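Local coordinates for protein polyketide synthase/nonribosomal peptide synthetase hybrid RzxB (Pseudomonas fluorescens, PDB 5IL6) that probably removes water from beta-hydroxyacyl intermediates on an acyl carrier protein, through its dehydratase domain, during rhizoxin assembly by a trans-AT polyketide synthase, at residues A62-T65 / D66-G70; R160-M164 / G165-G169. All coordinates share one frame; numbering follows the deposited sequence.

Contact 1 (A62-T65 / D66-G70)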
loop_
_atom_site.group_PDB
_atom_site.type_symbol
_atom_site.label_atom_id
_atom_site.label_comp_id
_atom_site.label_asym_id
_atom_site.label_seq_id
_atom_site.Cartn_x
_atom_site.Cartn_y
_atom_site.Cartn_z
ATOM N N ALA A 62 -5.195 -4.634 -9.352
ATOM C CA ALA A 62 -4.969 -5.110 -10.713
ATOM C C ALA A 62 -5.748 -6.393 -10.983
ATOM O O ALA A 62 -6.343 -6.554 -12.054
ATOM C CB ALA A 62 -3.476 -5.332 -10.947
ATOM N N ALA A 63 -5.747 -7.322 -10.025
ATOM C CA ALA A 63 -6.438 -8.592 -10.223
ATOM C C ALA A 63 -7.937 -8.379 -10.364
ATOM O O ALA A 63 -8.577 -8.968 -11.243
ATOM C CB ALA A 63 -6.141 -9.538 -9.060
ATOM N N LEU A 64 -8.519 -7.542 -9.504
ATOM C CA LEU A 64 -9.950 -7.283 -9.596
ATOM C C LEU A 64 -10.299 -6.610 -10.915
ATOM O O LEU A 64 -11.298 -6.961 -11.555
ATOM C CB LEU A 64 -10.405 -6.411 -8.426
ATOM C CG LEU A 64 -11.613 -6.920 -7.640
ATOM C CD1 LEU A 64 -12.765 -7.331 -8.563
ATOM C CD2 LEU A 64 -11.182 -8.065 -6.749
ATOM N N THR A 65 -9.493 -5.632 -11.331
ATOM C CA THR A 65 -9.753 -4.936 -12.585
ATOM C C THR A 65 -9.731 -5.902 -13.763
ATOM O O THR A 65 -10.555 -5.795 -14.679
ATOM C CB THR A 65 -8.726 -3.822 -12.779
ATOM O OG1 THR A 65 -8.837 -2.878 -11.706
ATOM C CG2 THR A 65 -8.940 -3.106 -14.112
ATOM N N ASP A 66 -8.789 -6.848 -13.762
ATOM C CA ASP A 66 -8.738 -7.841 -14.830
ATOM C C ASP A 66 -9.946 -8.768 -14.774
ATOM O O ASP A 66 -10.571 -9.050 -15.804
ATOM C CB ASP A 66 -7.441 -8.646 -14.731
ATOM C CG ASP A 66 -7.190 -9.503 -15.955
ATOM O OD1 ASP A 66 -6.777 -8.946 -16.993
ATOM O OD2 ASP A 66 -7.407 -10.730 -15.883
ATOM N N ALA A 67 -10.297 -9.243 -13.577
ATOM C CA ALA A 67 -11.417 -10.169 -13.447
ATOM C C ALA A 67 -12.737 -9.522 -13.850
ATOM O O ALA A 67 -13.668 -10.221 -14.262
ATOM C CB ALA A 67 -11.493 -10.688 -12.011
ATOM N N LEU A 68 -12.840 -8.199 -13.746
ATOM C CA LEU A 68 -14.049 -7.479 -14.126
ATOM C C LEU A 68 -14.105 -7.134 -15.611
ATOM O O LEU A 68 -15.006 -6.396 -16.027
ATOM C CB LEU A 68 -14.181 -6.203 -13.290
ATOM C CG LEU A 68 -14.609 -6.426 -11.839
ATOM C CD1 LEU A 68 -14.349 -5.187 -10.995
ATOM C CD2 LEU A 68 -16.087 -6.797 -11.787
ATOM N N GLY A 69 -13.180 -7.644 -16.416
ATOM C CA GLY A 69 -13.169 -7.377 -17.837
ATOM C C GLY A 69 -12.144 -6.365 -18.292
ATOM O O GLY A 69 -12.188 -5.950 -19.457
ATOM N N GLY A 70 -11.229 -5.950 -17.414
ATOM C CA GLY A 70 -10.206 -4.985 -17.746
ATOM C C GLY A 70 -10.465 -3.575 -17.256
ATOM O O GLY A 70 -9.577 -2.724 -17.387
#
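Leu-68 folds back over the last turn of helix 53-67 onto Leu-64, four residues earlier. Its CB lies 3.4 Å from Leu-64 O, the carbonyl that accepts the N-H of Leu-68 itself at an N-to-O distance of 3.0 Å. With CG beside the backbone N (chi1 -74°), the side chain continues along the same carbonyl, and Leu-68 CG is also 3.4 Å from Leu-64 O. At the tip, Leu-68 CD1 lies as near to Leu-64 O as to Leu-64 CD1, both at 3.6 Å, and the two side chains meet at a slant. Leucine suits both positions, since its branched end can meet its neighbour and still reach the strands beyond: Leu-64 packs on Leu-103, Tyr-111 and Ile-113, and Leu-68 on Tyr-111. The small Ala-63 and Ala-67 sit on the side of the helix that lies against Tyr-29.

Beyond Leu-68 the chain closes a Schellman motif. Gly-70 N bonds to Thr-65 O at 2.8 Å, and Gly-69 N to Asp-66 O at 3.0 Å. Gly-69 turns with positive phi (103°), where a side chain would jam against the preceding carbonyl oxygen, hence glycine. Thr-65 presents its methyl CG2 to the loosely ordered Gly-70, while OG1 bonds back to Gln-61 O within the helix. The chemistry is thus divided at the helix end: apolar leucine tips lie against strands 98-105 and 110-118, Leu-64 on both and Leu-68 on the second, and the glycine turn supplies N-H groups to carbonyls that have run out of helical donors.

Contact 2 (R160-M164 / G165-G169)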
loop_
_atom_site.group_PDB
_atom_site.type_symbol
_atom_site.label_atom_id
_atom_site.label_comp_id
_atom_site.label_asym_id
_atom_site.label_seq_id
_atom_site.Cartn_x
_atom_site.Cartn_y
_atom_site.Cartn_z
ATOM N N ARG A 160 14.241 7.847 11.464
ATOM C CA ARG A 160 13.496 7.048 12.432
ATOM C C ARG A 160 13.125 5.690 11.848
ATOM O O ARG A 160 13.254 4.664 12.526
ATOM C CB ARG A 160 12.245 7.800 12.893
ATOM C CG ARG A 160 11.550 7.172 14.102
ATOM C CD ARG A 160 12.471 7.098 15.316
ATOM N NE ARG A 160 13.065 8.396 15.633
ATOM C CZ ARG A 160 12.562 9.272 16.499
ATOM N NH1 ARG A 160 11.446 9.004 17.165
ATOM N NH2 ARG A 160 13.185 10.424 16.706
ATOM N N PHE A 161 12.651 5.663 10.598
ATOM C CA PHE A 161 12.415 4.388 9.927
ATOM C C PHE A 161 13.683 3.549 9.904
ATOM O O PHE A 161 13.650 2.341 10.169
ATOM C CB PHE A 161 11.914 4.617 8.498
ATOM C CG PHE A 161 10.455 4.965 8.408
ATOM C CD1 PHE A 161 9.488 4.090 8.876
ATOM C CD2 PHE A 161 10.048 6.158 7.835
ATOM C CE1 PHE A 161 8.146 4.405 8.788
ATOM C CE2 PHE A 161 8.708 6.478 7.743
ATOM C CZ PHE A 161 7.756 5.600 8.219
ATOM N N ALA A 162 14.815 4.172 9.573
ATOM C CA ALA A 162 16.071 3.438 9.508
ATOM C C ALA A 162 16.461 2.904 10.878
ATOM O O ALA A 162 17.008 1.799 10.989
ATOM C CB ALA A 162 17.173 4.338 8.944
ATOM N N ALA A 163 16.192 3.675 11.936
ATOM C CA ALA A 163 16.509 3.216 13.284
ATOM C C ALA A 163 15.688 1.997 13.685
ATOM O O ALA A 163 16.146 1.191 14.503
ATOM C CB ALA A 163 16.292 4.350 14.287
ATOM N N MET A 164 14.484 1.837 13.134
ATOM C CA MET A 164 13.678 0.661 13.434
ATOM C C MET A 164 13.967 -0.504 12.493
ATOM O O MET A 164 13.452 -1.604 12.721
ATOM C CB MET A 164 12.181 1.002 13.421
ATOM C CG MET A 164 11.578 1.370 12.080
ATOM S SD MET A 164 9.785 1.623 12.176
ATOM C CE MET A 164 9.635 2.709 13.592
ATOM N N GLY A 165 14.761 -0.287 11.448
ATOM C CA GLY A 165 15.166 -1.350 10.550
ATOM C C GLY A 165 14.665 -1.257 9.123
ATOM O O GLY A 165 14.822 -2.227 8.372
ATOM N N ILE A 166 14.078 -0.134 8.717
ATOM C CA ILE A 166 13.495 0.012 7.386
ATOM C C ILE A 166 14.319 1.033 6.614
ATOM O O ILE A 166 14.444 2.189 7.037
ATOM C CB ILE A 166 12.020 0.439 7.453
ATOM C CG1 ILE A 166 11.207 -0.568 8.274
ATOM C CG2 ILE A 166 11.442 0.568 6.044
ATOM C CD1 ILE A 166 9.794 -0.110 8.577
ATOM N N GLU A 167 14.877 0.606 5.483
ATOM C CA GLU A 167 15.690 1.459 4.626
ATOM C C GLU A 167 15.099 1.469 3.225
ATOM O O GLU A 167 14.764 0.412 2.682
ATOM C CB GLU A 167 17.142 0.974 4.596
ATOM C CG GLU A 167 17.779 0.907 5.975
ATOM C CD GLU A 167 19.102 1.639 6.044
ATOM O OE1 GLU A 167 20.131 0.984 6.310
ATOM O OE2 GLU A 167 19.112 2.869 5.826
ATOM N N TYR A 168 14.979 2.658 2.643
ATOM C CA TYR A 168 14.346 2.834 1.343
ATOM C C TYR A 168 15.368 3.276 0.306
ATOM O O TYR A 168 16.223 4.123 0.584
ATOM C CB TYR A 168 13.228 3.877 1.409
ATOM C CG TYR A 168 12.116 3.556 2.377
ATOM C CD1 TYR A 168 11.108 2.662 2.042
ATOM C CD2 TYR A 168 12.064 4.168 3.619
ATOM C CE1 TYR A 168 10.088 2.379 2.928
ATOM C CE2 TYR A 168 11.050 3.891 4.509
ATOM C CZ TYR A 168 10.064 2.998 4.160
ATOM O OH TYR A 168 9.051 2.723 5.048
ATOM N N GLY A 169 15.277 2.698 -0.890
ATOM C CA GLY A 169 15.994 3.231 -2.025
ATOM C C GLY A 169 15.316 4.474 -2.562
ATOM O O GLY A 169 14.195 4.815 -2.188
#
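Tyr-168 brings its ring edge up to the face of Phe-161 in a T-shaped stack, the planes at 88° and the centroids 5.8 Å apart. Two parts of the tyrosine do the touching: Tyr-168 CE2 approaches CG of Phe-161 at 4.1 Å, and the hydroxyl OH stands over the middle of the phenylalanine ring. Phe-161 is set for this by its first torsion, which puts CG beside the backbone N (chi1 -79°) and swings the ring off the helix. Its flat, apolar surface is suited to a buried place where it also meets Met-215 and Gln-212. With an alanine here, the edge and hydroxyl of Tyr-168 would probably lose the aromatic face they rest on, and a gap is likely to open toward helix 204-212.

Between the two rings' residues the chain passes through a Schellman motif that ends helix 154-164. Ile-166 N bonds nearly straight to Phe-161 O at 2.9 Å, arriving above the carbonyl plane, and Gly-165 N reaches Ala-162 O at 3.1 Å. Gly-165 has positive phi, and a CB there would clash with Met-164 O, so glycine alone fits comfortably. Strand 166-168 then leaves the turn and pairs with strand 43-45, Glu-167 bonding through its backbone to Arg-44.

Met-164 and Ile-166 run side by side across the glycine, Met-164 SD 4.0 Å from Ile-166 CD1. The methionine reaches this line because CG lies between the backbone N and the carbonyl carbon (chi1 67°), a setting its flexible chain can take, staying extended at chi2 and bending at chi3. Glu-167, on the exposed side of the strand, bends at chi2 and carries OE2 to 4.0 Å from Ala-162 CB.

Contacts 1 and 2 lie on opposite sides of the chain's centre, their own centres 34 Å apart and their nearest atoms about 21 Å apart, so neither touches the other. Both are helix ends closed by a glycine in a Schellman motif, but they lead to different things: contact 1 into an exposed turn, contact 2 straight into a strand. They belong to different hotdog halves of the chain, consistent with the double-hotdog fold of polyketide synthase dehydratases, whose active site lies between the two halves. Contact 2 has links to both halves, since strand 166-168 pairs with strand 43-45 while Tyr-168 leans on helix 204-212; contact 1 packs within the first.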